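Local atomic coordinates of transcriptional regulator, LacI family (Corynebacterium glutamicum, PDB entry 3H5T), a protein that probably activates transcription of the inositol phosphate synthase gene in response to inositol, and regulates further cell-wall and mycothiol genes by binding a palindromic promoter motif. Residues 227-230 and 231-235; 258-261 and 262-266; 220-223 and 224-228; 279-282 and 283-286. All blocks are in the same frame, centred on the assembly; numbering follows the deposited sequence.

Interaction 1 (227-230 and 231-235); sequences GAME and VFIEA
Met229 and Ile233 are joined one helical turn apart, the amide N of Ile233 donating to Met229 O at 2.9 Å with an N-H...O angle of 154°. The preceding turn is closed in the same way, Phe232 N reaching Ala228 O at 3.1 Å. The flanking bonds are weaker: Val231 N is shared between Gly227 O and Ala228 O, and Glu234 N meets Glu230 O at a long 3.3 Å.

The apolar contacts follow from this spacing. Phe232 has CG anti to its carbonyl carbon (chi1 -65°), which lays the ring back along the helix, so that Ala228 O stands 3.4 Å above one ring face, offset toward the rim. Met229 SD lies 4.4 Å from Phe232 CD2, a loose van der Waals approach. Met229 also meets Ile233 through CG, which is 4.5 Å from Ile233 CD1.

Polar side chains play little part across the turn. Of the Glu230 side chain, CB alone meets the next turn, at Val231 N, while Glu230 OE1 forms a long, weak ion pair with Arg174 NE. Phe232 instead points into the protein, against Ile192 of strand 192-197 and Ala181 and Ile185 of helix 178-186, while Glu230, Ile233 and Glu234 are exposed. Such an amphipathic helix flanking a mostly parallel sheet is characteristic of the periplasmic-binding-protein fold of LacI-family regulators.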
loop_
_atom_site.group_PDB
_atom_site.type_symbol
_atom_site.label_atom_id
_atom_site.label_comp_id
_atom_site.label_asym_id
_atom_site.label_seq_id
_atom_site.Cartn_x
_atom_site.Cartn_y
_atom_site.Cartn_z
ATOM N N GLY A 227 18.107 1.060 4.586
ATOM C CA GLY A 227 18.284 2.438 4.172
ATOM C C GLY A 227 18.328 3.394 5.348
ATOM O O GLY A 227 19.114 4.343 5.348
ATOM N N ALA A 228 17.486 3.165 6.352
ATOM C CA ALA A 228 17.475 4.038 7.524
ATOM C C ALA A 228 18.784 3.850 8.277
ATOM O O ALA A 228 19.432 4.818 8.667
ATOM C CB ALA A 228 16.292 3.704 8.433
ATOM N N MET A 229 19.168 2.590 8.459
ATOM C CA MET A 229 20.396 2.246 9.156
ATOM C C MET A 229 21.632 2.808 8.453
ATOM O O MET A 229 22.622 3.136 9.109
ATOM C CB MET A 229 20.526 0.729 9.267
ATOM C CG MET A 229 21.533 0.284 10.303
ATOM S SD MET A 229 20.970 0.643 11.968
ATOM C CE MET A 229 19.915 -0.738 12.230
ATOM N N GLU A 230 21.575 2.911 7.125
ATOM C CA GLU A 230 22.701 3.434 6.354
ATOM C C GLU A 230 22.886 4.919 6.633
ATOM O O GLU A 230 24.008 5.426 6.624
ATOM C CB GLU A 230 22.493 3.189 4.851
ATOM C CG GLU A 230 22.421 1.704 4.494
ATOM C CD GLU A 230 22.267 1.435 3.005
ATOM O OE1 GLU A 230 21.374 2.039 2.370
ATOM O OE2 GLU A 230 23.032 0.602 2.469
ATOM N N VAL A 231 21.786 5.613 6.897
ATOM C CA VAL A 231 21.852 7.035 7.200
ATOM C C VAL A 231 22.345 7.243 8.632
ATOM O O VAL A 231 22.981 8.248 8.937
ATOM C CB VAL A 231 20.470 7.706 7.014
ATOM C CG1 VAL A 231 20.518 9.162 7.486
ATOM C CG2 VAL A 231 20.062 7.639 5.545
ATOM N N PHE A 232 22.056 6.293 9.513
ATOM C CA PHE A 232 22.499 6.404 10.898
ATOM C C PHE A 232 23.993 6.125 10.999
ATOM O O PHE A 232 24.701 6.765 11.772
ATOM C CB PHE A 232 21.733 5.426 11.795
ATOM C CG PHE A 232 20.264 5.717 11.898
ATOM C CD1 PHE A 232 19.762 6.971 11.567
ATOM C CD2 PHE A 232 19.387 4.750 12.370
ATOM C CE1 PHE A 232 18.410 7.255 11.711
ATOM C CE2 PHE A 232 18.028 5.027 12.518
ATOM C CZ PHE A 232 17.542 6.282 12.189
ATOM N N ILE A 233 24.458 5.160 10.211
ATOM C CA ILE A 233 25.866 4.788 10.187
ATOM C C ILE A 233 26.712 5.980 9.752
ATOM O O ILE A 233 27.753 6.259 10.352
ATOM C CB ILE A 233 26.107 3.596 9.227
ATOM C CG1 ILE A 233 25.632 2.301 9.891
ATOM C CG2 ILE A 233 27.575 3.495 8.853
ATOM C CD1 ILE A 233 25.764 1.069 9.009
ATOM N N GLU A 234 26.259 6.680 8.716
ATOM C CA GLU A 234 26.964 7.850 8.205
ATOM C C GLU A 234 26.975 8.960 9.248
ATOM O O GLU A 234 27.813 9.857 9.204
ATOM C CB GLU A 234 26.289 8.354 6.927
ATOM C CG GLU A 234 26.877 9.646 6.358
ATOM C CD GLU A 234 28.308 9.490 5.860
ATOM O OE1 GLU A 234 29.203 9.176 6.676
ATOM O OE2 GLU A 234 28.539 9.684 4.647
ATOM N N ALA A 235 26.034 8.898 10.186
ATOM C CA ALA A 235 25.948 9.900 11.241
ATOM C C ALA A 235 26.918 9.551 12.364
ATOM O O ALA A 235 27.243 10.390 13.205
ATOM C CB ALA A 235 24.519 9.978 11.782
#

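Interaction 2 (258-261 and 262-266); sequences VAKE and LLETH
Residues 258-261 run straight into 262-266 as the last turns of helix 252-265, with Leu263 N donating to Ala259 O at 3.2 Å in a nearly straight bond (165°). In the periplasmic-binding-protein fold of this regulator the helix packs against strands 244-247 and 271-274 and beside helix 277-289. Leu262 and Leu263 carry that inner face: Leu262 meets Met245 and Val272, and Leu263 also rests on Val272.

The outer face is polar. Lys260 and Glu264 lie side by side and point the same way, the aliphatic CG of Lys260 3.4 Å from Glu264 OE2. Their charged ends do not meet, since NZ of Lys260 stays 5.3 Å from Glu264 OE2, and any mutual attraction is probably modest.

Near the helix end Glu261 O takes two bonds, from the amide N and from the hydroxyl OG1 of Thr265, which arrive from opposite faces of the carbonyl plane. With OG1 anti to the carbonyl carbon of its own residue (chi1 -62°), the threonine hydroxyl is turned back toward the preceding turn. His266 leaves helical geometry, though its N still donates to Leu262 O at 2.9 Å. A water bridges the Glu261 and Thr265 side chains, donating to Glu261 OE2 at 3.0 Å and to Thr265 OG1 at 3.2 Å.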
loop_
_atom_site.group_PDB
_atom_site.type_symbol
_atom_site.label_atom_id
_atom_site.label_comp_id
_atom_site.label_asym_id
_atom_site.label_seq_id
_atom_site.Cartn_x
_atom_site.Cartn_y
_atom_site.Cartn_z
ATOM N N VAL A 258 4.025 -4.075 20.339
ATOM C CA VAL A 258 5.414 -3.944 19.919
ATOM C C VAL A 258 5.996 -2.570 20.260
ATOM O O VAL A 258 7.203 -2.438 20.470
ATOM C CB VAL A 258 5.581 -4.223 18.397
ATOM C CG1 VAL A 258 5.174 -3.009 17.575
ATOM C CG2 VAL A 258 7.020 -4.614 18.103
ATOM N N ALA A 259 5.147 -1.549 20.325
ATOM C CA ALA A 259 5.616 -0.206 20.658
ATOM C C ALA A 259 5.873 -0.109 22.164
ATOM O O ALA A 259 6.845 0.500 22.604
ATOM C CB ALA A 259 4.592 0.830 20.235
ATOM N N LYS A 260 4.997 -0.721 22.951
ATOM C CA LYS A 260 5.152 -0.708 24.394
ATOM C C LYS A 260 6.446 -1.422 24.782
ATOM O O LYS A 260 7.246 -0.896 25.549
ATOM C CB LYS A 260 3.955 -1.394 25.060
ATOM C CG LYS A 260 4.141 -1.683 26.541
ATOM C CD LYS A 260 2.970 -2.477 27.117
ATOM C CE LYS A 260 1.674 -1.690 27.038
ATOM N NZ LYS A 260 0.534 -2.392 27.697
ATOM N N GLU A 261 6.661 -2.610 24.229
ATOM C CA GLU A 261 7.851 -3.390 24.549
ATOM C C GLU A 261 9.168 -2.667 24.263
ATOM O O GLU A 261 10.091 -2.708 25.071
ATOM C CB GLU A 261 7.833 -4.717 23.785
ATOM C CG GLU A 261 8.617 -5.809 24.478
ATOM C CD GLU A 261 8.954 -6.961 23.570
ATOM O OE1 GLU A 261 8.033 -7.521 22.939
ATOM O OE2 GLU A 261 10.151 -7.307 23.496
ATOM N N LEU A 262 9.254 -2.014 23.111
ATOM C CA LEU A 262 10.462 -1.300 22.711
ATOM C C LEU A 262 10.790 -0.104 23.606
ATOM O O LEU A 262 11.943 0.102 23.988
ATOM C CB LEU A 262 10.319 -0.812 21.265
ATOM C CG LEU A 262 11.473 0.019 20.709
ATOM C CD1 LEU A 262 12.659 -0.880 20.455
ATOM C CD2 LEU A 262 11.047 0.701 19.429
ATOM N N LEU A 263 9.770 0.690 23.921
ATOM C CA LEU A 263 9.946 1.880 24.745
ATOM C C LEU A 263 10.064 1.525 26.218
ATOM O O LEU A 263 10.647 2.270 27.001
ATOM C CB LEU A 263 8.772 2.839 24.528
ATOM C CG LEU A 263 8.615 3.309 23.080
ATOM C CD1 LEU A 263 7.398 4.209 22.959
ATOM C CD2 LEU A 263 9.890 4.029 22.638
ATOM N N GLU A 264 9.500 0.380 26.581
ATOM C CA GLU A 264 9.532 -0.110 27.950
ATOM C C GLU A 264 10.895 -0.769 28.183
ATOM O O GLU A 264 11.437 -0.726 29.286
ATOM C CB GLU A 264 8.405 -1.128 28.148
ATOM C CG GLU A 264 7.614 -0.970 29.427
ATOM C CD GLU A 264 6.323 -1.765 29.403
ATOM O OE1 GLU A 264 6.360 -2.966 29.056
ATOM O OE2 GLU A 264 5.268 -1.187 29.735
ATOM N N THR A 265 11.440 -1.366 27.125
ATOM C CA THR A 265 12.731 -2.040 27.178
ATOM C C THR A 265 13.912 -1.071 27.045
ATOM O O THR A 265 14.961 -1.256 27.671
ATOM C CB THR A 265 12.817 -3.108 26.076
ATOM O OG1 THR A 265 11.795 -4.089 26.294
ATOM C CG2 THR A 265 14.175 -3.791 26.084
ATOM N N HIS A 266 13.743 -0.042 26.221
ATOM C CA HIS A 266 14.786 0.959 26.025
ATOM C C HIS A 266 14.181 2.341 26.325
ATOM O O HIS A 266 13.854 3.099 25.409
ATOM C CB HIS A 266 15.315 0.908 24.583
ATOM C CG HIS A 266 15.803 -0.444 24.158
ATOM N ND1 HIS A 266 14.955 -1.448 23.742
ATOM C CD2 HIS A 266 17.055 -0.958 24.087
ATOM C CE1 HIS A 266 15.661 -2.521 23.431
ATOM N NE2 HIS A 266 16.938 -2.250 23.632
HETATM O O HOH W 1 12.333 -7.184 25.555
#

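Interaction 3 (220-223 and 224-228); sequences VQRD and RVRGA
Arg224 N donates to Val220 O at 2.6 Å, closing the first turn of helix 221-235, in which Val220 holds the N-cap position. The next turns continue with Val225 N on Gln221 O and with Gly227 N on Asp223 O.

Val220 and Arg224 also meet through their side chains, which lie alongside each other. Extended from CG to NE, Arg224 brings its guanidinium under the valine, whose CG1 sits 3.4 Å above the plane, over its centre. The rim of this group is held elsewhere: NE by Asn173 and NH1 by Thr275 O, with Phe303 adding a cation-pi contact. Together these partners should fix both the tilt and the rotation of the guanidinium.

On the outer side Arg222 NE forms a salt bridge with Asp223 OD1 at 3.1 Å, the oxygen lying in the guanidinium plane. Arg226 NH1 lies against the aliphatic CG and CD of Arg222 and 4.0 Å from Arg222 NE; the neighbouring aspartate probably eases this pairing of like charges.

The contact probably borders the effector cleft of LacI-family proteins. Gln221 OE1 bonds to Ile197 N at the end of strand 192-197, while Arg224 reaches toward helix 173-176 and the loop after strand 271-274.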
loop_
_atom_site.group_PDB
_atom_site.type_symbol
_atom_site.label_atom_id
_atom_site.label_comp_id
_atom_site.label_asym_id
_atom_site.label_seq_id
_atom_site.Cartn_x
_atom_site.Cartn_y
_atom_site.Cartn_z
ATOM N N VAL A 220 11.477 -4.526 1.319
ATOM C CA VAL A 220 10.622 -3.396 1.709
ATOM C C VAL A 220 10.938 -3.209 3.186
ATOM O O VAL A 220 11.570 -2.226 3.566
ATOM C CB VAL A 220 9.079 -3.677 1.537
ATOM C CG1 VAL A 220 8.258 -2.499 2.052
ATOM C CG2 VAL A 220 8.737 -3.906 0.083
ATOM N N GLN A 221 10.527 -4.168 4.012
ATOM C CA GLN A 221 10.817 -4.098 5.435
ATOM C C GLN A 221 12.328 -4.101 5.595
ATOM O O GLN A 221 12.899 -3.194 6.184
ATOM C CB GLN A 221 10.231 -5.299 6.162
ATOM C CG GLN A 221 8.732 -5.337 6.125
ATOM C CD GLN A 221 8.143 -4.019 6.526
ATOM O OE1 GLN A 221 8.373 -3.547 7.634
ATOM N NE2 GLN A 221 7.384 -3.405 5.622
ATOM N N ARG A 222 12.966 -5.131 5.053
ATOM C CA ARG A 222 14.409 -5.271 5.108
ATOM C C ARG A 222 15.088 -4.048 4.512
ATOM O O ARG A 222 15.998 -3.485 5.102
ATOM C CB ARG A 222 14.844 -6.514 4.330
ATOM C CG ARG A 222 16.349 -6.761 4.322
ATOM C CD ARG A 222 16.708 -7.814 3.290
ATOM N NE ARG A 222 16.446 -7.341 1.934
ATOM C CZ ARG A 222 16.433 -8.114 0.853
ATOM N NH1 ARG A 222 16.664 -9.417 0.950
ATOM N NH2 ARG A 222 16.190 -7.581 -0.333
ATOM N N ASP A 223 14.631 -3.623 3.344
ATOM C CA ASP A 223 15.231 -2.480 2.688
ATOM C C ASP A 223 14.965 -1.137 3.351
ATOM O O ASP A 223 15.803 -0.233 3.262
ATOM C CB ASP A 223 14.809 -2.451 1.222
ATOM C CG ASP A 223 15.456 -3.563 0.418
ATOM O OD1 ASP A 223 16.202 -4.372 1.019
ATOM O OD2 ASP A 223 15.226 -3.631 -0.808
ATOM N N ARG A 224 13.817 -0.978 4.006
ATOM C CA ARG A 224 13.545 0.296 4.671
ATOM C C ARG A 224 14.360 0.361 5.960
ATOM O O ARG A 224 14.762 1.442 6.406
ATOM C CB ARG A 224 12.048 0.467 4.957
ATOM C CG ARG A 224 11.230 0.825 3.713
ATOM C CD ARG A 224 9.732 0.956 3.998
ATOM N NE ARG A 224 8.988 1.006 2.740
ATOM C CZ ARG A 224 7.684 0.772 2.605
ATOM N NH1 ARG A 224 6.941 0.472 3.657
ATOM N NH2 ARG A 224 7.135 0.794 1.396
ATOM N N VAL A 225 14.612 -0.810 6.546
ATOM C CA VAL A 225 15.407 -0.897 7.760
ATOM C C VAL A 225 16.860 -0.578 7.387
ATOM O O VAL A 225 17.526 0.203 8.060
ATOM C CB VAL A 225 15.324 -2.314 8.383
ATOM C CG1 VAL A 225 16.332 -2.454 9.505
ATOM C CG2 VAL A 225 13.924 -2.569 8.921
ATOM N N ARG A 226 17.321 -1.173 6.291
ATOM C CA ARG A 226 18.680 -0.983 5.780
ATOM C C ARG A 226 18.975 0.475 5.407
ATOM O O ARG A 226 19.970 1.054 5.848
ATOM C CB ARG A 226 18.892 -1.876 4.553
ATOM C CG ARG A 226 18.819 -3.361 4.856
ATOM C CD ARG A 226 20.159 -3.900 5.315
ATOM N NE ARG A 226 20.779 -4.689 4.257
ATOM C CZ ARG A 226 20.363 -5.897 3.895
ATOM N NH1 ARG A 226 19.332 -6.456 4.512
ATOM N NH2 ARG A 226 20.966 -6.539 2.905
ATOM N N GLY A 227 18.107 1.060 4.586
ATOM C CA GLY A 227 18.284 2.438 4.172
ATOM C C GLY A 227 18.328 3.394 5.348
ATOM O O GLY A 227 19.114 4.343 5.348
ATOM N N ALA A 228 17.486 3.165 6.352
ATOM C CA ALA A 228 17.475 4.038 7.524
ATOM C C ALA A 228 18.784 3.850 8.277
ATOM O O ALA A 228 19.432 4.818 8.667
ATOM C CB ALA A 228 16.292 3.704 8.433
#

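Interaction 4 (279-282 and 283-286); sequences LAFG and VLEY
Val283 wedges against the preceding turn of helix 277-289, its CG2 against Leu279 O and its CB against Ala280 O. This helix is the crossover of a beta-alpha-beta unit, between strands 271-274 and 299-302, in the periplasmic-binding-protein fold of the regulator.

The tightly packed part is the buried side. Leu279 and Val283 both touch Leu195 of strand 192-197, Ala280 and Val283 press on Leu300 of strand 299-302, and Gly282 brings bare backbone to the neighbouring helix 252-265. Beneath these contacts the helical bonds run on: Val283 N donates to Leu279 O at 3.1 Å, Leu284 N to Ala280 O at 3.0 Å, and Glu285 N to Phe281 O at 2.9 Å with an angle of 159°. The bond from Tyr286 N to Gly282 O is weaker, bent to 130°.

The more open side is built from Phe281, Leu284 and Glu285, all partly exposed. Glu285, whose CG is anti to the backbone N (chi1 -168°), is carried out along an extended chain to a salt bridge with Arg252, at the start of helix 252-265. Leu284 packs between the two regimes: it reaches Leu300 as well as Ala294 and Arg312 in loops, yet within 279-286 its side-chain contact is with Phe281. There its CD1 approaches the Phe281 ring obliquely, 4.1 Å from Phe281 CD1.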
loop_
_atom_site.group_PDB
_atom_site.type_symbol
_atom_site.label_atom_id
_atom_site.label_comp_id
_atom_site.label_asym_id
_atom_site.label_seq_id
_atom_site.Cartn_x
_atom_site.Cartn_y
_atom_site.Cartn_z
ATOM N N LEU A 279 2.621 1.468 12.358
ATOM C CA LEU A 279 3.499 1.308 13.510
ATOM C C LEU A 279 3.647 2.614 14.282
ATOM O O LEU A 279 3.710 2.614 15.514
ATOM C CB LEU A 279 4.878 0.811 13.070
ATOM C CG LEU A 279 5.007 -0.655 12.662
ATOM C CD1 LEU A 279 6.393 -0.881 12.101
ATOM C CD2 LEU A 279 4.770 -1.566 13.859
ATOM N N ALA A 280 3.717 3.724 13.553
ATOM C CA ALA A 280 3.839 5.026 14.193
ATOM C C ALA A 280 2.595 5.285 15.044
ATOM O O ALA A 280 2.696 5.829 16.132
ATOM C CB ALA A 280 4.005 6.132 13.138
ATOM N N PHE A 281 1.425 4.888 14.555
ATOM C CA PHE A 281 0.199 5.099 15.316
ATOM C C PHE A 281 0.122 4.217 16.551
ATOM O O PHE A 281 -0.546 4.566 17.525
ATOM C CB PHE A 281 -1.030 4.898 14.425
ATOM C CG PHE A 281 -1.338 6.090 13.577
ATOM C CD1 PHE A 281 -2.024 7.169 14.108
ATOM C CD2 PHE A 281 -0.849 6.180 12.280
ATOM C CE1 PHE A 281 -2.215 8.329 13.363
ATOM C CE2 PHE A 281 -1.032 7.332 11.524
ATOM C CZ PHE A 281 -1.715 8.411 12.068
ATOM N N GLY A 282 0.807 3.079 16.508
ATOM C CA GLY A 282 0.829 2.194 17.653
ATOM C C GLY A 282 1.716 2.835 18.704
ATOM O O GLY A 282 1.540 2.614 19.896
ATOM N N VAL A 283 2.669 3.640 18.246
ATOM C CA VAL A 283 3.594 4.345 19.122
ATOM C C VAL A 283 2.894 5.546 19.752
ATOM O O VAL A 283 3.210 5.936 20.880
ATOM C CB VAL A 283 4.829 4.869 18.354
ATOM C CG1 VAL A 283 5.678 5.721 19.268
ATOM C CG2 VAL A 283 5.643 3.713 17.810
ATOM N N LEU A 284 1.951 6.135 19.018
ATOM C CA LEU A 284 1.207 7.293 19.517
ATOM C C LEU A 284 0.140 6.823 20.497
ATOM O O LEU A 284 -0.077 7.445 21.539
ATOM C CB LEU A 284 0.569 8.060 18.356
ATOM C CG LEU A 284 1.566 8.734 17.403
ATOM C CD1 LEU A 284 0.857 9.253 16.152
ATOM C CD2 LEU A 284 2.265 9.857 18.138
ATOM N N GLU A 285 -0.515 5.718 20.163
ATOM C CA GLU A 285 -1.539 5.170 21.030
ATOM C C GLU A 285 -0.871 4.681 22.307
ATOM O O GLU A 285 -1.501 4.648 23.363
ATOM C CB GLU A 285 -2.264 4.014 20.344
ATOM C CG GLU A 285 -3.534 3.572 21.064
ATOM C CD GLU A 285 -4.274 2.469 20.328
ATOM O OE1 GLU A 285 -4.449 2.585 19.091
ATOM O OE2 GLU A 285 -4.689 1.490 20.986
ATOM N N TYR A 286 0.405 4.302 22.217
ATOM C CA TYR A 286 1.122 3.838 23.405
ATOM C C TYR A 286 1.584 5.012 24.259
ATOM O O TYR A 286 1.400 5.000 25.472
ATOM C CB TYR A 286 2.350 2.988 23.064
ATOM C CG TYR A 286 3.204 2.792 24.294
ATOM C CD1 TYR A 286 2.726 2.060 25.381
ATOM C CD2 TYR A 286 4.428 3.448 24.431
ATOM C CE1 TYR A 286 3.437 1.996 26.579
ATOM C CE2 TYR A 286 5.148 3.389 25.632
ATOM C CZ TYR A 286 4.639 2.664 26.695
ATOM O OH TYR A 286 5.322 2.616 27.881
#

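Overall arrangement
Interactions 1 and 3 are consecutive portions of helix 221-235, sharing Gly227 and Ala228, with centres 10 Å apart; interaction 3 occupies the start of the helix, nearer the centre of the molecule, and interaction 1 the outer end. Interactions 2 and 4 belong to adjacent helices, their centres 11 Å apart, and touch directly: Leu263 CD1 lies 3.4 Å from Tyr286 CD2, and Ala259 CB packs on Gly282 O. Interactions 3 and 4 come within about 6 Å between nearest atoms without touching, while interactions 1 and 2 stay about 11 Å apart. All three helices flank the five-stranded sheet, and interaction 3 probably lies closest to the effector cleft.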